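Local coordinates for protein putative phosphinothricin acetyltransferase YwnH (Bacillus subtilis, PDB 1VHS) that probably catalyses the transfer of an acetyl group from acetyl-CoA to phosphinothricin, thereby inactivating this antibiotic and herbicide, at residues Val64-Thr72 / Ala83-Cys93; Gly99-Leu107 / Lys131-Ala139. All coordinates share one frame; numbering follows the deposited sequence.

Interaction 1: residues Val64-Thr72 / Ala83-Cys93; sequences VAAWISFET and AEVSIYIDEAC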
ATOM      1  N   VAL A  64       4.111  -8.019  13.613  1.00 31.61           N
ATOM      2  CA  VAL A  64       3.826  -7.155  12.472  1.00 31.03           C
ATOM      3  C   VAL A  64       2.395  -7.423  12.015  1.00 30.76           C
ATOM      4  O   VAL A  64       2.078  -8.528  11.577  1.00 31.26           O
ATOM      5  CB  VAL A  64       4.790  -7.440  11.307  1.00 31.82           C
ATOM      6  CG1 VAL A  64       4.438  -6.559  10.113  1.00 27.54           C
ATOM      7  CG2 VAL A  64       6.225  -7.187  11.748  1.00 30.32           C
ATOM      8  N   ALA A  65       1.535  -6.412  12.123  1.00 28.58           N
ATOM      9  CA  ALA A  65       0.131  -6.540  11.742  1.00 26.94           C
ATOM     10  C   ALA A  65      -0.235  -5.848  10.428  1.00 26.14           C
ATOM     11  O   ALA A  65      -1.318  -6.073   9.890  1.00 25.47           O
ATOM     12  CB  ALA A  65      -0.753  -5.997  12.854  1.00 27.05           C
ATOM     13  N   ALA A  66       0.657  -5.007   9.917  1.00 21.63           N
ATOM     14  CA  ALA A  66       0.384  -4.281   8.680  1.00 21.47           C
ATOM     15  C   ALA A  66       1.647  -3.598   8.193  1.00 19.17           C
ATOM     16  O   ALA A  66       2.647  -3.550   8.904  1.00 19.09           O
ATOM     17  CB  ALA A  66      -0.706  -3.232   8.930  1.00 21.72           C
ATOM     18  N   TRP A  67       1.613  -3.089   6.967  1.00 18.17           N
ATOM     19  CA  TRP A  67       2.758  -2.379   6.433  1.00 14.28           C
ATOM     20  C   TRP A  67       2.363  -1.301   5.440  1.00 16.50           C
ATOM     21  O   TRP A  67       1.272  -1.336   4.866  1.00 16.62           O
ATOM     22  CB  TRP A  67       3.793  -3.335   5.804  1.00 15.97           C
ATOM     23  CG  TRP A  67       3.300  -4.352   4.796  1.00 13.74           C
ATOM     24  CD1 TRP A  67       2.901  -5.633   5.052  1.00 14.31           C
ATOM     25  CD2 TRP A  67       3.263  -4.201   3.370  1.00 17.76           C
ATOM     26  NE1 TRP A  67       2.631  -6.292   3.877  1.00 15.68           N
ATOM     27  CE2 TRP A  67       2.845  -5.436   2.828  1.00 17.28           C
ATOM     28  CE3 TRP A  67       3.550  -3.140   2.498  1.00 19.50           C
ATOM     29  CZ2 TRP A  67       2.707  -5.645   1.453  1.00 21.07           C
ATOM     30  CZ3 TRP A  67       3.413  -3.346   1.129  1.00 23.29           C
ATOM     31  CH2 TRP A  67       2.997  -4.591   0.619  1.00 20.67           C
ATOM     32  N   ILE A  68       3.255  -0.331   5.281  1.00 15.91           N
ATOM     33  CA  ILE A  68       3.064   0.795   4.369  1.00 18.21           C
ATOM     34  C   ILE A  68       4.302   0.868   3.489  1.00 18.90           C
ATOM     35  O   ILE A  68       5.426   0.952   3.986  1.00 19.88           O
ATOM     36  CB  ILE A  68       2.955   2.133   5.121  1.00 16.79           C
ATOM     37  CG1 ILE A  68       1.861   2.069   6.184  1.00 20.15           C
ATOM     38  CG2 ILE A  68       2.643   3.256   4.136  1.00 21.34           C
ATOM     39  CD1 ILE A  68       1.816   3.319   7.053  1.00 18.88           C
ATOM     40  N   SER A  69       4.095   0.840   2.181  1.00 14.82           N
ATOM     41  CA  SER A  69       5.202   0.882   1.242  1.00 18.43           C
ATOM     42  C   SER A  69       5.122   2.111   0.353  1.00 20.70           C
ATOM     43  O   SER A  69       4.057   2.418  -0.179  1.00 20.14           O
ATOM     44  CB  SER A  69       5.175  -0.378   0.361  1.00 17.33           C
ATOM     45  OG  SER A  69       6.056  -0.266  -0.746  1.00 23.04           O
ATOM     46  N   PHE A  70       6.239   2.828   0.221  1.00 13.65           N
ATOM     47  CA  PHE A  70       6.294   3.978  -0.675  1.00 13.88           C
ATOM     48  C   PHE A  70       7.116   3.473  -1.856  1.00 17.93           C
ATOM     49  O   PHE A  70       8.184   2.890  -1.674  1.00 20.68           O
ATOM     50  CB  PHE A  70       6.990   5.177  -0.034  1.00 13.84           C
ATOM     51  CG  PHE A  70       6.171   5.855   1.023  1.00 15.21           C
ATOM     52  CD1 PHE A  70       6.285   5.483   2.358  1.00 11.50           C
ATOM     53  CD2 PHE A  70       5.257   6.843   0.676  1.00 14.89           C
ATOM     54  CE1 PHE A  70       5.493   6.087   3.338  1.00 17.83           C
ATOM     55  CE2 PHE A  70       4.457   7.455   1.645  1.00 20.28           C
ATOM     56  CZ  PHE A  70       4.576   7.075   2.979  1.00 18.41           C
ATOM     57  N   GLU A  71       6.611   3.671  -3.065  1.00 20.30           N
ATOM     58  CA  GLU A  71       7.321   3.196  -4.244  1.00 22.36           C
ATOM     59  C   GLU A  71       7.407   4.266  -5.308  1.00 23.34           C
ATOM     60  O   GLU A  71       6.569   5.165  -5.364  1.00 18.87           O
ATOM     61  CB  GLU A  71       6.625   1.950  -4.787  1.00 25.16           C
ATOM     62  CG  GLU A  71       6.731   0.755  -3.844  1.00 33.58           C
ATOM     63  CD  GLU A  71       5.784  -0.367  -4.199  1.00 35.29           C
ATOM     64  OE1 GLU A  71       5.730  -0.751  -5.387  1.00 37.86           O
ATOM     65  OE2 GLU A  71       5.098  -0.874  -3.284  1.00 35.58           O
ATOM     66  N   THR A  72       8.440   4.178  -6.141  1.00 25.24           N
ATOM     67  CA  THR A  72       8.631   5.144  -7.214  1.00 25.02           C
ATOM     68  C   THR A  72       7.539   4.959  -8.251  1.00 27.50           C
ATOM     69  O   THR A  72       7.011   3.856  -8.419  1.00 29.61           O
ATOM     70  CB  THR A  72       9.986   4.942  -7.915  1.00 31.20           C
ATOM     71  OG1 THR A  72      10.027   3.637  -8.504  1.00 36.74           O
ATOM     72  CG2 THR A  72      11.119   5.078  -6.925  1.00 26.48           C
ATOM     73  N   ALA A  83       5.192   9.622  -5.957  1.00 13.42           N
ATOM     74  CA  ALA A  83       5.312   8.266  -5.454  1.00 14.22           C
ATOM     75  C   ALA A  83       3.976   7.590  -5.250  1.00 17.41           C
ATOM     76  O   ALA A  83       2.928   8.229  -5.231  1.00 16.58           O
ATOM     77  CB  ALA A  83       6.093   8.268  -4.131  1.00 13.78           C
ATOM     78  N   GLU A  84       4.029   6.276  -5.089  1.00 16.54           N
ATOM     79  CA  GLU A  84       2.840   5.494  -4.845  1.00 16.31           C
ATOM     80  C   GLU A  84       2.884   5.041  -3.396  1.00 15.56           C
ATOM     81  O   GLU A  84       3.961   4.804  -2.850  1.00 19.14           O
ATOM     82  CB  GLU A  84       2.816   4.265  -5.757  1.00 20.16           C
ATOM     83  CG  GLU A  84       2.657   4.596  -7.232  0.65 28.11           C
ATOM     84  CD  GLU A  84       3.273   3.550  -8.140  0.65 31.42           C
ATOM     85  OE1 GLU A  84       3.077   2.341  -7.885  0.65 36.57           O
ATOM     86  OE2 GLU A  84       3.948   3.940  -9.116  0.65 34.33           O
ATOM     87  N   VAL A  85       1.724   4.966  -2.762  1.00 12.79           N
ATOM     88  CA  VAL A  85       1.662   4.471  -1.396  1.00 15.38           C
ATOM     89  C   VAL A  85       0.773   3.233  -1.416  1.00 17.36           C
ATOM     90  O   VAL A  85      -0.318   3.249  -1.996  1.00 14.60           O
ATOM     91  CB  VAL A  85       1.094   5.515  -0.399  1.00 17.58           C
ATOM     92  CG1 VAL A  85      -0.326   5.927  -0.791  1.00 18.36           C
ATOM     93  CG2 VAL A  85       1.107   4.922   1.014  1.00 19.53           C
ATOM     94  N   SER A  86       1.265   2.151  -0.817  1.00 14.48           N
ATOM     95  CA  SER A  86       0.531   0.894  -0.748  1.00 16.96           C
ATOM     96  C   SER A  86       0.401   0.501   0.721  1.00 18.58           C
ATOM     97  O   SER A  86       1.376   0.538   1.467  1.00 18.82           O
ATOM     98  CB  SER A  86       1.278  -0.203  -1.520  1.00 16.74           C
ATOM     99  OG  SER A  86       2.551  -0.447  -0.956  0.33 21.58           O
ATOM    100  N   ILE A  87      -0.808   0.141   1.135  1.00 15.10           N
ATOM    101  CA  ILE A  87      -1.053  -0.247   2.511  1.00 15.58           C
ATOM    102  C   ILE A  87      -1.757  -1.596   2.591  1.00 19.82           C
ATOM    103  O   ILE A  87      -2.826  -1.782   2.008  1.00 20.62           O
ATOM    104  CB  ILE A  87      -1.917   0.815   3.225  1.00 12.63           C
ATOM    105  CG1 ILE A  87      -1.205   2.169   3.176  1.00 15.14           C
ATOM    106  CG2 ILE A  87      -2.196   0.391   4.668  1.00 19.96           C
ATOM    107  CD1 ILE A  87      -2.008   3.325   3.751  1.00 18.26           C
ATOM    108  N   TYR A  88      -1.148  -2.538   3.306  1.00 17.13           N
ATOM    109  CA  TYR A  88      -1.733  -3.862   3.482  1.00 17.18           C
ATOM    110  C   TYR A  88      -1.894  -4.147   4.966  1.00 20.02           C
ATOM    111  O   TYR A  88      -1.001  -3.863   5.768  1.00 19.42           O
ATOM    112  CB  TYR A  88      -0.861  -4.945   2.841  1.00 20.55           C
ATOM    113  CG  TYR A  88      -0.942  -4.954   1.332  1.00 22.90           C
ATOM    114  CD1 TYR A  88      -0.227  -4.033   0.571  1.00 28.55           C
ATOM    115  CD2 TYR A  88      -1.763  -5.867   0.665  1.00 27.06           C
ATOM    116  CE1 TYR A  88      -0.324  -4.018  -0.824  1.00 27.77           C
ATOM    117  CE2 TYR A  88      -1.869  -5.859  -0.731  1.00 26.47           C
ATOM    118  CZ  TYR A  88      -1.148  -4.933  -1.464  1.00 27.77           C
ATOM    119  OH  TYR A  88      -1.250  -4.910  -2.837  1.00 30.58           O
ATOM    120  N   ILE A  89      -3.044  -4.702   5.320  1.00 20.12           N
ATOM    121  CA  ILE A  89      -3.355  -5.019   6.706  1.00 22.42           C
ATOM    122  C   ILE A  89      -3.640  -6.510   6.834  1.00 24.72           C
ATOM    123  O   ILE A  89      -4.294  -7.099   5.971  1.00 21.62           O
ATOM    124  CB  ILE A  89      -4.597  -4.235   7.168  1.00 26.95           C
ATOM    125  CG1 ILE A  89      -4.409  -2.748   6.862  1.00 26.22           C
ATOM    126  CG2 ILE A  89      -4.831  -4.450   8.661  1.00 29.94           C
ATOM    127  CD1 ILE A  89      -5.644  -1.904   7.117  1.00 25.40           C
ATOM    128  N   ASP A  90      -3.140  -7.124   7.901  1.00 27.67           N
ATOM    129  CA  ASP A  90      -3.379  -8.545   8.118  1.00 32.45           C
ATOM    130  C   ASP A  90      -4.888  -8.753   8.077  1.00 34.24           C
ATOM    131  O   ASP A  90      -5.633  -8.107   8.815  1.00 32.06           O
ATOM    132  CB  ASP A  90      -2.810  -8.980   9.474  1.00 33.31           C
ATOM    133  CG  ASP A  90      -2.963 -10.471   9.723  1.00 37.11           C
ATOM    134  OD1 ASP A  90      -2.317 -10.985  10.662  1.00 42.29           O
ATOM    135  OD2 ASP A  90      -3.730 -11.131   8.995  1.00 37.03           O
ATOM    136  N   GLU A  91      -5.336  -9.646   7.200  1.00 37.29           N
ATOM    137  CA  GLU A  91      -6.760  -9.917   7.053  1.00 42.47           C
ATOM    138  C   GLU A  91      -7.450 -10.132   8.396  1.00 42.75           C
ATOM    139  O   GLU A  91      -8.631  -9.825   8.548  1.00 42.45           O
ATOM    140  CB  GLU A  91      -6.977 -11.143   6.162  1.00 46.86           C
ATOM    141  CG  GLU A  91      -8.436 -11.395   5.814  1.00 54.30           C
ATOM    142  CD  GLU A  91      -9.059 -10.237   5.054  1.00 58.32           C
ATOM    143  OE1 GLU A  91      -8.609  -9.956   3.922  1.00 59.55           O
ATOM    144  OE2 GLU A  91      -9.996  -9.607   5.589  1.00 60.46           O
ATOM    145  N   ALA A  92      -6.706 -10.652   9.367  1.00 44.24           N
ATOM    146  CA  ALA A  92      -7.254 -10.913  10.694  1.00 46.87           C
ATOM    147  C   ALA A  92      -7.496  -9.634  11.491  1.00 48.83           C
ATOM    148  O   ALA A  92      -8.155  -9.659  12.532  1.00 50.29           O
ATOM    149  CB  ALA A  92      -6.322 -11.836  11.467  1.00 44.86           C
ATOM    150  N   CYS A  93      -6.967  -8.517  11.004  1.00 49.69           N
ATOM    151  CA  CYS A  93      -7.131  -7.239  11.687  1.00 51.57           C
ATOM    152  C   CYS A  93      -8.152  -6.347  10.988  1.00 52.32           C
ATOM    153  O   CYS A  93      -8.365  -5.201  11.388  1.00 51.37           O
ATOM    154  CB  CYS A  93      -5.787  -6.508  11.765  1.00 54.05           C
ATOM    155  SG  CYS A  93      -4.484  -7.416  12.627  1.00 56.11           S
TER
HETATM  156  O   HOH W   1       3.176  -2.821  -2.851  1.00 27.59           O

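Interaction 2: residues Gly99-Leu107 / Lys131-Ala139; sequences GSYLLQEAL and KLFEKHGFA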
ATOM      1  N   GLY A  99      -6.803   0.887   8.939  1.00 31.89           N
ATOM      2  CA  GLY A  99      -6.616   1.644   7.711  1.00 27.40           C
ATOM      3  C   GLY A  99      -6.499   3.144   7.915  1.00 24.98           C
ATOM      4  O   GLY A  99      -5.601   3.788   7.367  1.00 20.92           O
ATOM      5  N   SER A 100      -7.414   3.705   8.698  1.00 25.94           N
ATOM      6  CA  SER A 100      -7.416   5.136   8.974  1.00 25.96           C
ATOM      7  C   SER A 100      -6.111   5.592   9.612  1.00 25.39           C
ATOM      8  O   SER A 100      -5.525   6.598   9.209  1.00 23.80           O
ATOM      9  CB  SER A 100      -8.584   5.487   9.901  1.00 29.96           C
ATOM     10  OG  SER A 100      -8.483   6.820  10.356  1.00 35.05           O
ATOM     11  N   TYR A 101      -5.658   4.848  10.615  1.00 25.99           N
ATOM     12  CA  TYR A 101      -4.423   5.194  11.298  1.00 25.26           C
ATOM     13  C   TYR A 101      -3.222   5.117  10.361  1.00 21.78           C
ATOM     14  O   TYR A 101      -2.388   6.018  10.337  1.00 21.76           O
ATOM     15  CB  TYR A 101      -4.195   4.264  12.489  1.00 28.78           C
ATOM     16  CG  TYR A 101      -2.934   4.591  13.247  1.00 34.18           C
ATOM     17  CD1 TYR A 101      -2.841   5.756  14.010  1.00 36.01           C
ATOM     18  CD2 TYR A 101      -1.819   3.761  13.172  1.00 35.22           C
ATOM     19  CE1 TYR A 101      -1.666   6.086  14.675  1.00 38.93           C
ATOM     20  CE2 TYR A 101      -0.637   4.083  13.834  1.00 37.74           C
ATOM     21  CZ  TYR A 101      -0.568   5.246  14.582  1.00 38.99           C
ATOM     22  OH  TYR A 101       0.599   5.572  15.234  1.00 45.40           O
ATOM     23  N   LEU A 102      -3.135   4.035   9.593  1.00 22.64           N
ATOM     24  CA  LEU A 102      -2.018   3.853   8.669  1.00 17.63           C
ATOM     25  C   LEU A 102      -1.944   4.939   7.604  1.00 16.82           C
ATOM     26  O   LEU A 102      -0.856   5.432   7.287  1.00 17.50           O
ATOM     27  CB  LEU A 102      -2.105   2.475   8.001  1.00 20.67           C
ATOM     28  CG  LEU A 102      -2.019   1.295   8.975  1.00 25.53           C
ATOM     29  CD1 LEU A 102      -2.216  -0.019   8.233  1.00 27.76           C
ATOM     30  CD2 LEU A 102      -0.662   1.319   9.667  1.00 27.40           C
ATOM     31  N   LEU A 103      -3.087   5.318   7.042  1.00 17.26           N
ATOM     32  CA  LEU A 103      -3.078   6.357   6.016  1.00 17.41           C
ATOM     33  C   LEU A 103      -2.639   7.677   6.629  1.00 17.95           C
ATOM     34  O   LEU A 103      -1.854   8.408   6.039  1.00 16.18           O
ATOM     35  CB  LEU A 103      -4.459   6.510   5.366  1.00 16.69           C
ATOM     36  CG  LEU A 103      -4.551   7.543   4.231  1.00 16.83           C
ATOM     37  CD1 LEU A 103      -3.432   7.325   3.209  1.00 18.88           C
ATOM     38  CD2 LEU A 103      -5.915   7.436   3.555  1.00 18.54           C
ATOM     39  N   GLN A 104      -3.140   7.981   7.823  1.00 19.62           N
ATOM     40  CA  GLN A 104      -2.766   9.221   8.491  1.00 20.50           C
ATOM     41  C   GLN A 104      -1.252   9.272   8.688  1.00 21.41           C
ATOM     42  O   GLN A 104      -0.624  10.295   8.429  1.00 22.41           O
ATOM     43  CB  GLN A 104      -3.490   9.339   9.836  1.00 26.13           C
ATOM     44  CG  GLN A 104      -3.070  10.545  10.666  1.00 33.80           C
ATOM     45  CD  GLN A 104      -3.781  10.599  12.006  1.00 38.96           C
ATOM     46  OE1 GLN A 104      -4.993  10.811  12.070  1.00 40.69           O
ATOM     47  NE2 GLN A 104      -3.029  10.395  13.086  1.00 42.42           N
ATOM     48  N   GLU A 105      -0.664   8.162   9.133  1.00 22.82           N
ATOM     49  CA  GLU A 105       0.783   8.107   9.335  1.00 22.13           C
ATOM     50  C   GLU A 105       1.526   8.226   8.008  1.00 19.44           C
ATOM     51  O   GLU A 105       2.546   8.901   7.920  1.00 18.74           O
ATOM     52  CB  GLU A 105       1.178   6.803  10.033  1.00 24.33           C
ATOM     53  CG  GLU A 105       0.758   6.745  11.493  1.00 29.16           C
ATOM     54  CD  GLU A 105       0.958   8.079  12.205  0.65 32.57           C
ATOM     55  OE1 GLU A 105       2.112   8.546  12.296  0.65 32.78           O
ATOM     56  OE2 GLU A 105      -0.043   8.670  12.666  0.65 38.70           O
ATOM     57  N   ALA A 106       1.018   7.566   6.975  1.00 19.44           N
ATOM     58  CA  ALA A 106       1.653   7.640   5.666  1.00 17.62           C
ATOM     59  C   ALA A 106       1.700   9.100   5.219  1.00 16.11           C
ATOM     60  O   ALA A 106       2.719   9.576   4.710  1.00 15.22           O
ATOM     61  CB  ALA A 106       0.872   6.795   4.647  1.00 14.71           C
ATOM     62  N   LEU A 107       0.597   9.813   5.433  1.00 15.72           N
ATOM     63  CA  LEU A 107       0.500  11.216   5.044  1.00 15.49           C
ATOM     64  C   LEU A 107       1.376  12.153   5.871  1.00 17.50           C
ATOM     65  O   LEU A 107       1.808  13.196   5.383  1.00 19.14           O
ATOM     66  CB  LEU A 107      -0.965  11.674   5.089  1.00 17.13           C
ATOM     67  CG  LEU A 107      -1.856  11.098   3.977  1.00 19.01           C
ATOM     68  CD1 LEU A 107      -3.327  11.388   4.272  1.00 17.81           C
ATOM     69  CD2 LEU A 107      -1.447  11.697   2.642  1.00 17.29           C
ATOM     70  N   LYS A 131     -13.380   5.224  -0.144  1.00 23.71           N
ATOM     71  CA  LYS A 131     -13.962   6.258   0.704  1.00 24.83           C
ATOM     72  C   LYS A 131     -12.941   6.785   1.707  1.00 21.66           C
ATOM     73  O   LYS A 131     -12.874   7.987   1.956  1.00 20.00           O
ATOM     74  CB  LYS A 131     -15.199   5.731   1.440  1.00 28.92           C
ATOM     75  N   LEU A 132     -12.147   5.880   2.273  1.00 21.07           N
ATOM     76  CA  LEU A 132     -11.113   6.252   3.226  1.00 19.77           C
ATOM     77  C   LEU A 132     -10.164   7.277   2.601  1.00 18.04           C
ATOM     78  O   LEU A 132      -9.941   8.345   3.162  1.00 17.88           O
ATOM     79  CB  LEU A 132     -10.310   5.021   3.658  1.00 19.68           C
ATOM     80  CG  LEU A 132      -9.118   5.317   4.577  1.00 22.53           C
ATOM     81  CD1 LEU A 132      -9.608   5.989   5.848  1.00 24.11           C
ATOM     82  CD2 LEU A 132      -8.379   4.024   4.902  1.00 24.78           C
ATOM     83  N   PHE A 133      -9.602   6.951   1.438  1.00 14.86           N
ATOM     84  CA  PHE A 133      -8.684   7.882   0.787  1.00 16.63           C
ATOM     85  C   PHE A 133      -9.337   9.217   0.414  1.00 15.36           C
ATOM     86  O   PHE A 133      -8.720  10.275   0.548  1.00 14.61           O
ATOM     87  CB  PHE A 133      -8.054   7.235  -0.457  1.00 13.85           C
ATOM     88  CG  PHE A 133      -6.881   6.343  -0.142  1.00 17.82           C
ATOM     89  CD1 PHE A 133      -7.073   5.086   0.431  1.00 18.05           C
ATOM     90  CD2 PHE A 133      -5.585   6.772  -0.390  1.00 14.47           C
ATOM     91  CE1 PHE A 133      -5.985   4.271   0.752  1.00 22.33           C
ATOM     92  CE2 PHE A 133      -4.486   5.964  -0.072  1.00 17.40           C
ATOM     93  CZ  PHE A 133      -4.690   4.713   0.501  1.00 17.39           C
ATOM     94  N   GLU A 134     -10.587   9.174  -0.038  1.00 14.93           N
ATOM     95  CA  GLU A 134     -11.276  10.396  -0.427  1.00 19.00           C
ATOM     96  C   GLU A 134     -11.529  11.331   0.750  1.00 19.31           C
ATOM     97  O   GLU A 134     -11.671  12.532   0.561  1.00 19.40           O
ATOM     98  CB  GLU A 134     -12.589  10.065  -1.153  1.00 22.91           C
ATOM     99  CG  GLU A 134     -12.365   9.577  -2.576  1.00 33.26           C
ATOM    100  CD  GLU A 134     -13.647   9.154  -3.274  1.00 39.70           C
ATOM    101  OE1 GLU A 134     -14.565   9.990  -3.398  1.00 47.61           O
ATOM    102  OE2 GLU A 134     -13.733   7.986  -3.701  1.00 45.15           O
ATOM    103  N   LYS A 135     -11.573  10.786   1.961  1.00 17.38           N
ATOM    104  CA  LYS A 135     -11.778  11.621   3.141  1.00 19.13           C
ATOM    105  C   LYS A 135     -10.465  12.309   3.477  1.00 17.18           C
ATOM    106  O   LYS A 135     -10.447  13.301   4.204  1.00 15.89           O
ATOM    107  CB  LYS A 135     -12.225  10.782   4.343  1.00 21.20           C
ATOM    108  CG  LYS A 135     -13.645  10.248   4.253  1.00 23.57           C
ATOM    109  CD  LYS A 135     -13.989   9.453   5.502  1.00 27.65           C
ATOM    110  CE  LYS A 135     -15.397   8.872   5.439  1.00 30.55           C
ATOM    111  NZ  LYS A 135     -15.656   7.991   6.611  1.00 30.48           N
ATOM    112  N   HIS A 136      -9.365  11.777   2.946  1.00 14.36           N
ATOM    113  CA  HIS A 136      -8.052  12.349   3.206  1.00 15.38           C
ATOM    114  C   HIS A 136      -7.414  13.137   2.061  1.00 15.83           C
ATOM    115  O   HIS A 136      -6.191  13.158   1.914  1.00 18.68           O
ATOM    116  CB  HIS A 136      -7.091  11.264   3.700  1.00 16.69           C
ATOM    117  CG  HIS A 136      -7.367  10.809   5.101  1.00 17.11           C
ATOM    118  ND1 HIS A 136      -8.196   9.748   5.397  1.00 20.99           N
ATOM    119  CD2 HIS A 136      -6.923  11.279   6.291  1.00 15.97           C
ATOM    120  CE1 HIS A 136      -8.248   9.581   6.707  1.00 15.08           C
ATOM    121  NE2 HIS A 136      -7.485  10.499   7.273  1.00 22.65           N
ATOM    122  N   GLY A 137      -8.245  13.776   1.246  1.00 15.13           N
ATOM    123  CA  GLY A 137      -7.727  14.612   0.178  1.00 16.75           C
ATOM    124  C   GLY A 137      -7.442  13.991  -1.174  1.00 16.51           C
ATOM    125  O   GLY A 137      -7.037  14.696  -2.102  1.00 16.27           O
ATOM    126  N   PHE A 138      -7.637  12.686  -1.298  1.00 15.60           N
ATOM    127  CA  PHE A 138      -7.390  12.035  -2.578  1.00 15.92           C
ATOM    128  C   PHE A 138      -8.593  12.196  -3.497  1.00 15.52           C
ATOM    129  O   PHE A 138      -9.734  12.220  -3.036  1.00 17.11           O
ATOM    130  CB  PHE A 138      -7.095  10.547  -2.383  1.00 13.16           C
ATOM    131  CG  PHE A 138      -5.744  10.266  -1.801  1.00 17.48           C
ATOM    132  CD1 PHE A 138      -5.498  10.471  -0.444  1.00 16.29           C
ATOM    133  CD2 PHE A 138      -4.708   9.800  -2.611  1.00 12.19           C
ATOM    134  CE1 PHE A 138      -4.235  10.214   0.097  1.00 17.43           C
ATOM    135  CE2 PHE A 138      -3.448   9.540  -2.079  1.00 17.14           C
ATOM    136  CZ  PHE A 138      -3.211   9.747  -0.719  1.00 16.29           C
ATOM    137  N   ALA A 139      -8.319  12.327  -4.792  1.00 15.09           N
ATOM    138  CA  ALA A 139      -9.354  12.456  -5.816  1.00 16.41           C
ATOM    139  C   ALA A 139      -9.084  11.384  -6.869  1.00 17.43           C
ATOM    140  O   ALA A 139      -7.940  10.967  -7.056  1.00 14.71           O
ATOM    141  CB  ALA A 139      -9.286  13.831  -6.458  1.00 19.82           C
TER

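Interaction 1: residues Val64-Thr72 / Ala83-Cys93
Ile68 places its CG2 methyl between Val85 and Ile87 of the partner strand, 3.9 Å from Val85 CG2 and close to Ile87 CG1. With Ala66, Phe70 and Ile89 these side chains form the apolar face of an antiparallel hairpin. Ile87 to Ile89 belong to the predicted acetyl-CoA site, as expected for the fourth strand of the GNAT fold. On the other face Trp67 and Tyr88 project from the sheet together. Tyr88 CB sits over the five-membered ring of Trp67 as a CH-pi contact, 4.0 Å from its centroid, while the Tyr88 ring runs nearly parallel to the six-membered ring, the planes 23° apart, but offset until little of one ring covers the other. Trp67 CG stands between its own backbone N and carbonyl carbon (chi1 51°), which turns the indole across toward the tyrosine.

Paired backbone bonds knit the strands at Trp67-Tyr88, Ser69-Ser86 and Glu71-Glu84; Ser69 N to Ser86 O, at 2.8 Å, is nearly straight. Asp90 N adds one more bond, 2.9 Å to Ala65 O, where the second strand leaves the hairpin, and Asp90 OD2 then accepts from Ala92 N in an Asx turn.

The polar edge centres on Glu71. Its OE2 receives Ser69 OG on the anti side at 2.8 Å, a bond made along the same strand, and also takes a water and Trp44 NE1. Three donors thus grip this carboxylate oxygen.

Helix 98-109 packs on the apolar face through Leu102, whereas Tyr20 of helix 13-24 and Trp44 meet the aromatic pair from the other. Strand 54-58 flanks 64-72, with a classic bulge at Ala65 and Ala66 opposite Ala57.

Interaction 2: residues Gly99-Leu107 / Lys131-Ala139
Leu103 and Leu107 of the GNAT helix 98-109, whose N-terminal end carries part of the predicted acetyl-CoA site, pack against Phe133, His136 and Phe138. The helix leans here on the C-terminal turn of helix 127-135 and the residues that follow it. The two short helical axes approach to 10.6 Å at an angle of 40°, a separation bridged by apolar side chains.

Leu103 is the central wedge. With CG anti to its backbone N (chi1 -178°) it reaches straight across, and its two methyls divide the work. CD2 sits above the middle of the Phe133 ring, 3.9 Å from the centroid and almost on the ring normal, a well-formed CH-pi contact; the same methyl also approaches His136 ND1. CD1 lies over the rim on the same face, 3.7 Å from Phe133 CE2.

One turn farther along, Leu107 extends the seam. Its CD1 meets His136 CB at 3.8 Å, and its CD2 lies 4.1 Å from Phe138 CE1. The two phenylalanines are themselves packed edge to face, with Phe133 CD2 over the centre of the Phe138 ring; Leu160 of strand 153-163 lies against both rings.

At the other end Leu132 covers the first turn of helix 98-109. Its CD2 lies 3.7 Å from Gly99 C, where a glycine lets the leucine come up to the bare backbone, and CD1 rests near Ser100 CA. Gly99 and Ser100 belong to the predicted acetyl-CoA site.

The imidazole is anchored within its own segment: His136 ND1 donates to Leu132 O at 3.2 Å, approaching from above the carbonyl plane, while Lys135 N reaches the same oxygen from the opposite face.

Interaction 1 lies near the centre of the chain, and backbone hydrogen bonding within the sheet holds it together. Interaction 2 is more peripheral, joining helix 98-109 to the end of helix 127-135 and the loop after it, mainly through apolar and CH-pi packing. The two meet through helix 98-109, whose Leu102 turns to the sheet: Ile87 CG2 touches Leu102 CD1 at 3.6 Å, and Ile68 also packs on this residue. Leu103 and Leu107 serve the other contact. A short 3-10 segment intervenes between strand 82-89 and the helix, yet Ile89 CD1 comes to 3.5 Å from Gly99 N, bringing together two parts of the predicted acetyl-CoA site. In interaction 1 the polar Ser69, Glu71, Glu84 and Ser86 lie on the face away from this helix.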